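Local structure of dehydratase, IlvD/Edd family (5OYN) at residues Arg21-Asp25 / Tyr36-Phe40. The protein catalyses the dehydration of D-xylonate to 2-dehydro-3-deoxy-D-arabinonate, and of D-gluconate with similar efficiency, using a [2Fe-2S] cluster and magnesium. Sequence-based numbering, arbitrary orientation.
Sequences RDWFD and YLERF. With FES (Fe2/s2 (inorganic) cluster), chain H.
W23 packs on Y36 in a buried aromatic cluster that joins helix 21-24 to helix 30-39, two consecutive helices linked by a short loop in the N-terminal part of this IlvD/Edd dehydratase. The pair is edge-to-face: the five-membered ring of W23 turns its edge to the phenol, ring centroids 4.4 Å apart and planes at 51°. W23 CD1 sits over the centre of the Y36 ring, 3.4 Å above its plane, while the backbone O of W23 meets the rim of the same ring in plane at Y36 CD2. Both polar ends are bonded elsewhere: Y36 OH to N599 and H598 near the C-terminus, W23 NE1 to the carbonyl of C103 in the second subunit. F24, its CG anti to its carbonyl carbon (chi1 -62°), meets three residues. L37 CD1 approaches obliquely, 3.5 Å from F24 CD1; the carbonyl O of Y36 lies at the ring edge, near F24 CE1. F40 CD2 also comes to that edge, near the ring plane and 3.6 Å from F24 CZ, with the two ring planes at 86°. L50 of helix 47-51 touches F24, L37 and F40, and F40 packs edge-to-face with F100 of the second subunit. R39 lays one guanidinium face over S1 of the [2Fe-2S] cluster held by the second subunit, whose C210 it also touches, and its NE forms a salt bridge to E38 OE2 at 2.7 Å, from above the carboxylate plane.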
ATOM      1  N   ARG A  21       6.021  -2.656 -28.827  1.00 71.52           N
ATOM      2  CA  ARG A  21       5.499  -1.860 -29.934  1.00 71.26           C
ATOM      3  C   ARG A  21       4.598  -2.660 -30.861  1.00 69.79           C
ATOM      4  O   ARG A  21       3.782  -2.066 -31.563  1.00 71.41           O
ATOM      5  CB  ARG A  21       6.642  -1.239 -30.736  1.00 71.66           C
ATOM      6  CG  ARG A  21       7.557  -0.325 -29.919  1.00 77.89           C
ATOM      7  CD  ARG A  21       6.810   0.914 -29.410  1.00 85.23           C
ATOM      8  NE  ARG A  21       6.721   0.963 -27.942  1.00 90.86           N
ATOM      9  CZ  ARG A  21       6.056   1.895 -27.256  1.00 85.53           C
ATOM     10  NH1 ARG A  21       5.428   2.871 -27.903  1.00 86.52           N
ATOM     11  NH2 ARG A  21       6.037   1.869 -25.923  1.00 82.95           N
ATOM     12  N   ASP A  22       4.697  -3.988 -30.876  1.00 71.81           N
ATOM     13  CA  ASP A  22       3.766  -4.733 -31.713  1.00 73.53           C
ATOM     14  C   ASP A  22       2.345  -4.721 -31.158  1.00 76.29           C
ATOM     15  O   ASP A  22       1.400  -5.042 -31.888  1.00 73.66           O
ATOM     16  CB  ASP A  22       4.238  -6.168 -31.906  1.00 68.15           C
ATOM     17  CG  ASP A  22       3.419  -6.901 -32.961  1.00 80.13           C
ATOM     18  OD1 ASP A  22       3.529  -6.554 -34.164  1.00 75.34           O
ATOM     19  OD2 ASP A  22       2.641  -7.805 -32.580  1.00 81.87           O
ATOM     20  N   TRP A  23       2.169  -4.367 -29.885  1.00 78.33           N
ATOM     21  CA  TRP A  23       0.839  -4.172 -29.322  1.00 71.62           C
ATOM     22  C   TRP A  23       0.399  -2.719 -29.447  1.00 73.81           C
ATOM     23  O   TRP A  23      -0.727  -2.438 -29.869  1.00 77.41           O
ATOM     24  CB  TRP A  23       0.810  -4.571 -27.846  1.00 69.11           C
ATOM     25  CG  TRP A  23       0.661  -6.022 -27.524  1.00 64.37           C
ATOM     26  CD1 TRP A  23      -0.461  -6.642 -27.063  1.00 65.96           C
ATOM     27  CD2 TRP A  23       1.685  -7.021 -27.558  1.00 61.43           C
ATOM     28  NE1 TRP A  23      -0.211  -7.972 -26.839  1.00 64.23           N
ATOM     29  CE2 TRP A  23       1.100  -8.231 -27.136  1.00 60.61           C
ATOM     30  CE3 TRP A  23       3.036  -7.013 -27.917  1.00 68.28           C
ATOM     31  CZ2 TRP A  23       1.817  -9.424 -27.065  1.00 61.92           C
ATOM     32  CZ3 TRP A  23       3.753  -8.211 -27.844  1.00 65.53           C
ATOM     33  CH2 TRP A  23       3.140  -9.393 -27.419  1.00 61.23           C
ATOM     34  N   PHE A  24       1.291  -1.793 -29.096  1.00 70.68           N
ATOM     35  CA  PHE A  24       0.940  -0.401 -28.868  1.00 71.66           C
ATOM     36  C   PHE A  24       1.198   0.500 -30.067  1.00 79.10           C
ATOM     37  O   PHE A  24       0.739   1.649 -30.067  1.00 87.71           O
ATOM     38  CB  PHE A  24       1.707   0.130 -27.648  1.00 77.02           C
ATOM     39  CG  PHE A  24       1.383  -0.595 -26.363  1.00 77.35           C
ATOM     40  CD1 PHE A  24       0.133  -1.177 -26.170  1.00 74.70           C
ATOM     41  CD2 PHE A  24       2.328  -0.691 -25.348  1.00 72.24           C
ATOM     42  CE1 PHE A  24      -0.162  -1.842 -24.995  1.00 73.21           C
ATOM     43  CE2 PHE A  24       2.038  -1.360 -24.165  1.00 70.64           C
ATOM     44  CZ  PHE A  24       0.794  -1.934 -23.988  1.00 71.40           C
ATOM     45  N   ASP A  25       1.912   0.019 -31.082  1.00 78.72           N
ATOM     46  CA  ASP A  25       2.130   0.786 -32.306  1.00 75.55           C
ATOM     47  C   ASP A  25       2.230  -0.174 -33.492  1.00 79.62           C
ATOM     48  O   ASP A  25       3.175  -0.134 -34.283  1.00 82.69           O
ATOM     49  CB  ASP A  25       3.369   1.673 -32.178  1.00 77.89           C
ATOM     50  CG  ASP A  25       3.564   2.573 -33.380  1.00 87.20           C
ATOM     51  OD1 ASP A  25       2.616   3.303 -33.747  1.00 87.57           O
ATOM     52  OD2 ASP A  25       4.670   2.548 -33.960  1.00 92.35           O
ATOM     53  N   TYR A  36      -5.508  -2.618 -27.614  1.00 82.50           N
ATOM     54  CA  TYR A  36      -4.443  -2.952 -26.676  1.00 74.34           C
ATOM     55  C   TYR A  36      -4.103  -1.814 -25.716  1.00 73.75           C
ATOM     56  O   TYR A  36      -3.856  -2.080 -24.538  1.00 73.25           O
ATOM     57  CB  TYR A  36      -3.188  -3.374 -27.443  1.00 76.65           C
ATOM     58  CG  TYR A  36      -3.301  -4.710 -28.159  1.00 76.33           C
ATOM     59  CD1 TYR A  36      -4.103  -5.735 -27.658  1.00 74.08           C
ATOM     60  CD2 TYR A  36      -2.590  -4.951 -29.334  1.00 76.25           C
ATOM     61  CE1 TYR A  36      -4.199  -6.959 -28.316  1.00 74.60           C
ATOM     62  CE2 TYR A  36      -2.674  -6.172 -29.997  1.00 74.63           C
ATOM     63  CZ  TYR A  36      -3.483  -7.168 -29.487  1.00 77.01           C
ATOM     64  OH  TYR A  36      -3.564  -8.373 -30.149  1.00 77.70           O
ATOM     65  N   LEU A  37      -4.071  -0.551 -26.185  1.00 79.61           N
ATOM     66  CA  LEU A  37      -3.818   0.574 -25.277  1.00 76.81           C
ATOM     67  C   LEU A  37      -4.950   0.789 -24.295  1.00 76.82           C
ATOM     68  O   LEU A  37      -4.735   1.341 -23.214  1.00 78.47           O
ATOM     69  CB  LEU A  37      -3.661   1.916 -25.995  1.00 74.82           C
ATOM     70  CG  LEU A  37      -2.604   2.409 -26.964  1.00 79.34           C
ATOM     71  CD1 LEU A  37      -1.200   2.098 -26.386  1.00 80.45           C
ATOM     72  CD2 LEU A  37      -2.867   1.900 -28.368  1.00 79.50           C
ATOM     73  N   GLU A  38      -6.167   0.427 -24.681  1.00 74.91           N
ATOM     74  CA  GLU A  38      -7.338   1.013 -24.046  1.00 75.78           C
ATOM     75  C   GLU A  38      -7.390   0.701 -22.550  1.00 75.33           C
ATOM     76  O   GLU A  38      -7.471   1.615 -21.718  1.00 75.55           O
ATOM     77  CB  GLU A  38      -8.583   0.530 -24.781  1.00 74.27           C
ATOM     78  CG  GLU A  38      -9.860   0.747 -24.057  1.00 78.23           C
ATOM     79  CD  GLU A  38     -10.437  -0.547 -23.541  1.00 81.27           C
ATOM     80  OE1 GLU A  38     -10.042  -1.618 -24.067  1.00 75.35           O
ATOM     81  OE2 GLU A  38     -11.305  -0.481 -22.636  1.00 85.03           O
ATOM     82  N   ARG A  39      -7.311  -0.580 -22.182  1.00 72.55           N
ATOM     83  CA  ARG A  39      -7.530  -0.936 -20.785  1.00 68.68           C
ATOM     84  C   ARG A  39      -6.304  -0.688 -19.913  1.00 68.60           C
ATOM     85  O   ARG A  39      -6.452  -0.365 -18.730  1.00 68.92           O
ATOM     86  CB  ARG A  39      -7.957  -2.394 -20.673  1.00 72.34           C
ATOM     87  CG  ARG A  39      -8.766  -2.672 -19.422  1.00 70.78           C
ATOM     88  CD  ARG A  39     -10.094  -1.972 -19.494  1.00 66.92           C
ATOM     89  NE  ARG A  39     -10.768  -2.331 -20.739  1.00 75.66           N
ATOM     90  CZ  ARG A  39     -11.737  -3.239 -20.838  1.00 79.60           C
ATOM     91  NH1 ARG A  39     -12.159  -3.882 -19.753  1.00 78.59           N
ATOM     92  NH2 ARG A  39     -12.287  -3.503 -22.022  1.00 76.34           N
ATOM     93  N   PHE A  40      -5.097  -0.819 -20.465  1.00 66.12           N
ATOM     94  CA  PHE A  40      -3.891  -0.495 -19.714  1.00 60.22           C
ATOM     95  C   PHE A  40      -3.882   0.931 -19.186  1.00 57.01           C
ATOM     96  O   PHE A  40      -2.959   1.296 -18.454  1.00 62.42           O
ATOM     97  CB  PHE A  40      -2.655  -0.701 -20.588  1.00 65.05           C
ATOM     98  CG  PHE A  40      -2.040  -2.039 -20.430  1.00 63.55           C
ATOM     99  CD1 PHE A  40      -1.870  -2.585 -19.172  1.00 66.71           C
ATOM    100  CD2 PHE A  40      -1.646  -2.766 -21.531  1.00 65.30           C
ATOM    101  CE1 PHE A  40      -1.315  -3.822 -19.013  1.00 60.84           C
ATOM    102  CE2 PHE A  40      -1.083  -4.008 -21.376  1.00 69.24           C
ATOM    103  CZ  PHE A  40      -0.921  -4.537 -20.116  1.00 67.88           C
TER
HETATM  104 FE1  FES H 602     -10.839  -7.759 -19.054  1.00 85.64          FE
HETATM  105 FE2  FES H 602     -13.045  -7.143 -21.162  1.00104.74          FE
HETATM  106  S1  FES H 602     -10.843  -7.025 -21.130  1.00 90.78           S
HETATM  107  S2  FES H 602     -13.040  -7.788 -19.052  1.00 85.86           S